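Local coordinates for protein N-acetylmuramoyl-L-alanine amidase (Mycobacteroides abscessus, PDB 7AGL) that probably cleaves the amide bond between N-acetylmuramic acid and L-alanine in peptidoglycan, as a zinc-dependent amidase of mycobacteria, at residues A[148-153]-A[201-206]; A[10-15]-A[209-214]. All coordinates share one frame; numbering follows the deposited sequence.

Contact 1 (A[148-153]-A[201-206]); sequences AGLTPA and SKYAQA
The ring of Y203 is touched at its edge by L150. L150 CD1 lies near the ring plane, 4.0 Å from Y203 CD1. L150 CD2, 4.1 Å from Y203 CE1, stands off to one side of that plane. The two side chains cross obliquely. The CB of Y203 leaves its helix away from 148-153; with CG anti to the carbonyl carbon (chi1 -78°), the ring swings back to meet the leucine. L150 CD1 also touches the methyl of the next helical turn, at 4.0 Å from A206 CB. That methyl has a second partner: A148 CB sits 3.6 Å from A206 CB. Between A148 and L150 the chain turns at G149, where a Schellman motif with positive phi ends helix 132-147. The turn lets both neighbours face helix 197-215. M193 lies against both L150 and Y203, and L145 of the ending helix touches L150 and A206. Backbone bonds from T151 and A153 to F117 hold the loop beyond. Between these two segments only carbon atoms touch, so the contact itself is apolar and non-directional, whereas the bonds to F117 give the loop directed ties.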
loop_
_atom_site.group_PDB
_atom_site.type_symbol
_atom_site.label_atom_id
_atom_site.label_comp_id
_atom_site.label_asym_id
_atom_site.label_seq_id
_atom_site.Cartn_x
_atom_site.Cartn_y
_atom_site.Cartn_z
ATOM N N ALA A 148 8.879 10.821 10.240
ATOM C CA ALA A 148 9.700 11.134 9.074
ATOM C C ALA A 148 9.363 12.487 8.452
ATOM O O ALA A 148 10.028 12.883 7.483
ATOM C CB ALA A 148 9.559 10.026 8.019
ATOM N N GLY A 149 8.367 13.204 8.973
ATOM C CA GLY A 149 7.981 14.498 8.453
ATOM C C GLY A 149 6.822 14.491 7.478
ATOM O O GLY A 149 6.456 15.564 6.974
ATOM N N LEU A 150 6.237 13.328 7.196
ATOM C CA LEU A 150 5.032 13.257 6.379
ATOM C C LEU A 150 3.815 13.720 7.182
ATOM O O LEU A 150 3.773 13.629 8.411
ATOM C CB LEU A 150 4.826 11.831 5.861
ATOM C CG LEU A 150 6.003 11.311 5.027
ATOM C CD1 LEU A 150 5.712 9.935 4.493
ATOM C CD2 LEU A 150 6.377 12.291 3.893
ATOM N N THR A 151 2.828 14.246 6.475
ATOM C CA THR A 151 1.636 14.827 7.083
ATOM C C THR A 151 0.510 13.809 7.083
ATOM O O THR A 151 0.189 13.270 6.018
ATOM C CB THR A 151 1.189 16.059 6.301
ATOM O OG1 THR A 151 2.242 17.022 6.273
ATOM C CG2 THR A 151 -0.047 16.688 6.928
ATOM N N PRO A 152 -0.137 13.521 8.209
ATOM C CA PRO A 152 -1.335 12.675 8.151
ATOM C C PRO A 152 -2.414 13.347 7.324
ATOM O O PRO A 152 -2.608 14.563 7.403
ATOM C CB PRO A 152 -1.748 12.535 9.621
ATOM C CG PRO A 152 -0.479 12.770 10.374
ATOM C CD PRO A 152 0.223 13.855 9.597
ATOM N N ALA A 153 -3.110 12.537 6.524
ATOM C CA ALA A 153 -4.095 13.044 5.574
ATOM C C ALA A 153 -5.025 14.061 6.221
ATOM O O ALA A 153 -5.590 13.823 7.294
ATOM C CB ALA A 153 -4.920 11.887 4.996
ATOM N N SER A 201 11.937 8.567 -3.088
ATOM C CA SER A 201 12.927 8.033 -2.160
ATOM C C SER A 201 12.546 8.343 -0.711
ATOM O O SER A 201 12.629 7.467 0.160
ATOM C CB SER A 201 14.313 8.588 -2.509
ATOM O OG SER A 201 15.295 8.064 -1.641
ATOM N N LYS A 202 12.126 9.586 -0.430
ATOM C CA LYS A 202 11.716 9.937 0.934
ATOM C C LYS A 202 10.492 9.140 1.388
ATOM O O LYS A 202 10.432 8.691 2.539
ATOM C CB LYS A 202 11.421 11.436 1.032
ATOM C CG LYS A 202 12.633 12.310 1.160
ATOM C CD LYS A 202 12.193 13.720 1.509
ATOM C CE LYS A 202 12.786 14.176 2.834
ATOM N NZ LYS A 202 14.272 14.157 2.781
ATOM N N TYR A 203 9.488 8.992 0.517
ATOM C CA TYR A 203 8.367 8.106 0.838
ATOM C C TYR A 203 8.856 6.705 1.180
ATOM O O TYR A 203 8.423 6.099 2.169
ATOM C CB TYR A 203 7.405 8.015 -0.346
ATOM C CG TYR A 203 6.459 9.177 -0.535
ATOM C CD1 TYR A 203 5.757 9.733 0.537
ATOM C CD2 TYR A 203 6.246 9.698 -1.806
ATOM C CE1 TYR A 203 4.871 10.787 0.342
ATOM C CE2 TYR A 203 5.365 10.738 -2.009
ATOM C CZ TYR A 203 4.679 11.281 -0.936
ATOM O OH TYR A 203 3.810 12.328 -1.162
ATOM N N ALA A 204 9.748 6.163 0.349
ATOM C CA ALA A 204 10.183 4.784 0.546
ATOM C C ALA A 204 10.939 4.634 1.859
ATOM O O ALA A 204 10.719 3.664 2.592
ATOM C CB ALA A 204 11.052 4.329 -0.634
ATOM N N GLN A 205 11.850 5.573 2.157
ATOM C CA GLN A 205 12.616 5.502 3.404
ATOM C C GLN A 205 11.691 5.500 4.605
ATOM O O GLN A 205 11.924 4.775 5.584
ATOM C CB GLN A 205 13.581 6.679 3.497
ATOM C CG GLN A 205 14.697 6.630 2.496
ATOM C CD GLN A 205 15.575 7.848 2.605
ATOM O OE1 GLN A 205 16.065 8.177 3.695
ATOM N NE2 GLN A 205 15.764 8.546 1.487
ATOM N N ALA A 206 10.629 6.307 4.544
ATOM C CA ALA A 206 9.703 6.409 5.666
ATOM C C ALA A 206 8.933 5.109 5.853
ATOM O O ALA A 206 8.770 4.640 6.982
ATOM C CB ALA A 206 8.742 7.577 5.445
#

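Contact 2 (A[10-15]-A[209-214])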
loop_
_atom_site.group_PDB
_atom_site.type_symbol
_atom_site.label_atom_id
_atom_site.label_comp_id
_atom_site.label_asym_id
_atom_site.label_seq_id
_atom_site.Cartn_x
_atom_site.Cartn_y
_atom_site.Cartn_z
ATOM N N VAL A 10 9.206 -9.876 3.881
ATOM C CA VAL A 10 8.238 -8.814 3.620
ATOM C C VAL A 10 7.782 -8.918 2.165
ATOM O O VAL A 10 8.623 -9.049 1.261
ATOM C CB VAL A 10 8.833 -7.422 3.908
ATOM C CG1 VAL A 10 7.848 -6.306 3.516
ATOM C CG2 VAL A 10 9.214 -7.324 5.394
ATOM N N VAL A 11 6.456 -8.855 1.938
ATOM C CA VAL A 11 5.893 -8.789 0.584
ATOM C C VAL A 11 5.371 -7.376 0.339
ATOM O O VAL A 11 4.710 -6.775 1.208
ATOM C CB VAL A 11 4.773 -9.829 0.337
ATOM C CG1 VAL A 11 4.356 -9.820 -1.128
ATOM C CG2 VAL A 11 5.235 -11.219 0.739
ATOM N N LEU A 12 5.673 -6.846 -0.847
ATOM C CA LEU A 12 5.337 -5.474 -1.217
ATOM C C LEU A 12 4.374 -5.490 -2.387
ATOM O O LEU A 12 4.608 -6.203 -3.370
ATOM C CB LEU A 12 6.600 -4.695 -1.605
ATOM C CG LEU A 12 7.672 -4.590 -0.518
ATOM C CD1 LEU A 12 8.957 -3.984 -1.087
ATOM C CD2 LEU A 12 7.153 -3.745 0.640
ATOM N N ASP A 13 3.306 -4.695 -2.301
ATOM C CA ASP A 13 2.284 -4.669 -3.354
ATOM C C ASP A 13 2.154 -3.267 -3.939
ATOM O O ASP A 13 1.517 -2.394 -3.315
ATOM C CB ASP A 13 0.940 -5.137 -2.782
ATOM C CG ASP A 13 -0.221 -4.873 -3.724
ATOM O OD1 ASP A 13 -0.046 -5.150 -4.925
ATOM O OD2 ASP A 13 -1.287 -4.407 -3.244
ATOM N N PRO A 14 2.759 -2.977 -5.129
ATOM C CA PRO A 14 2.493 -1.692 -5.793
ATOM C C PRO A 14 1.113 -1.724 -6.432
ATOM O O PRO A 14 0.862 -2.461 -7.393
ATOM C CB PRO A 14 3.620 -1.593 -6.835
ATOM C CG PRO A 14 4.123 -3.007 -7.050
ATOM C CD PRO A 14 3.524 -3.904 -5.993
ATOM N N GLY A 15 0.206 -0.911 -5.887
ATOM C CA GLY A 15 -1.190 -1.016 -6.266
ATOM C C GLY A 15 -1.417 -0.757 -7.745
ATOM O O GLY A 15 -0.726 0.042 -8.375
ATOM N N GLN A 209 11.228 2.668 7.453
ATOM C CA GLN A 209 11.319 2.910 8.894
ATOM C C GLN A 209 10.127 2.309 9.634
ATOM O O GLN A 209 10.283 1.731 10.715
ATOM C CB GLN A 209 11.437 4.412 9.175
ATOM C CG GLN A 209 12.827 4.938 8.898
ATOM C CD GLN A 209 12.908 6.454 8.854
ATOM O OE1 GLN A 209 11.897 7.154 8.887
ATOM N NE2 GLN A 209 14.127 6.965 8.771
ATOM N N GLY A 210 8.934 2.400 9.045
ATOM C CA GLY A 210 7.768 1.780 9.664
ATOM C C GLY A 210 7.856 0.267 9.697
ATOM O O GLY A 210 7.492 -0.363 10.694
ATOM N N ILE A 211 8.315 -0.340 8.600
ATOM C CA ILE A 211 8.494 -1.790 8.577
ATOM C C ILE A 211 9.521 -2.211 9.625
ATOM O O ILE A 211 9.294 -3.143 10.411
ATOM C CB ILE A 211 8.903 -2.247 7.162
ATOM C CG1 ILE A 211 7.785 -1.961 6.156
ATOM C CG2 ILE A 211 9.285 -3.719 7.165
ATOM C CD1 ILE A 211 8.214 -2.181 4.714
ATOM N N VAL A 212 10.660 -1.513 9.666
ATOM C CA VAL A 212 11.709 -1.840 10.634
ATOM C C VAL A 212 11.200 -1.683 12.062
ATOM O O VAL A 212 11.461 -2.530 12.930
ATOM C CB VAL A 212 12.957 -0.970 10.380
ATOM C CG1 VAL A 212 13.926 -1.079 11.543
ATOM C CG2 VAL A 212 13.630 -1.379 9.071
ATOM N N ALA A 213 10.481 -0.591 12.338
ATOM C CA ALA A 213 9.957 -0.384 13.685
ATOM C C ALA A 213 8.993 -1.496 14.068
ATOM O O ALA A 213 9.041 -2.019 15.191
ATOM C CB ALA A 213 9.274 0.980 13.778
ATOM N N TYR A 214 8.148 -1.919 13.124
ATOM C CA TYR A 214 7.184 -2.970 13.437
ATOM C C TYR A 214 7.872 -4.312 13.684
ATOM O O TYR A 214 7.571 -5.000 14.667
ATOM C CB TYR A 214 6.146 -3.083 12.321
ATOM C CG TYR A 214 5.178 -4.206 12.567
ATOM C CD1 TYR A 214 4.220 -4.109 13.575
ATOM C CD2 TYR A 214 5.226 -5.370 11.811
ATOM C CE1 TYR A 214 3.331 -5.143 13.821
ATOM C CE2 TYR A 214 4.340 -6.410 12.042
ATOM C CZ TYR A 214 3.392 -6.292 13.046
ATOM O OH TYR A 214 2.503 -7.331 13.293
#
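I211 faces strand 9-14 from helix 197-215, and its side chain splits at CB toward two strand residues. CB itself points at the strand but stays behind its two branches. The short branch, CG2, meets V10 CG2 at 4.0 Å. These side chains reach toward each other tip to tip, methyl against methyl. The long branch first runs through CG1, which makes no close approach to the strand. CG1 is anti to the carbonyl carbon (chi1 -64°), and the chain then continues extended (chi2 171°). This brings CD1 toward L12. I211 CD1 ends 4.5 Å from L12 CD2, a looser contact. I211 CD1 also lies 4.3 Å from V10 CG1, so the isoleucine spans both valine methyls. The CB of L12 does not aim at the helix; its CD2 methyl comes nearer. All three side chains are buried. M141 of helix 132-147 also touches I211, and V59 and I62 of helix 51-68 pack on L12. V11 lies between them in sequence but meets E94 of helix 87-96. This alternation is that of a strand within a mixed central sheet covered by helices, an alpha/beta fold consistent with the ZnExoPePases clan to which this amidase family belongs. The strand leads directly to H16, which binds the zinc ion together with E51 and H106.

From the N terminus, strand 9-14 comes first and waits for its partner until the end of the fold. The chain then runs through most of the sheet and down helix 132-147 to the loop at 148-153. Helix 197-215 closes both loops. Its 201-206 turns complete contact 1, and its 209-214 turns complete contact 2. Contact 1 is thus nested inside the long loop of contact 2. Their centres are about 13 Å apart, and they touch where A148 CB packs 3.8 Å from Q209 OE1. Together they make the last helix a shared element: one part meets the sheet, the other the exit of helix 132-147.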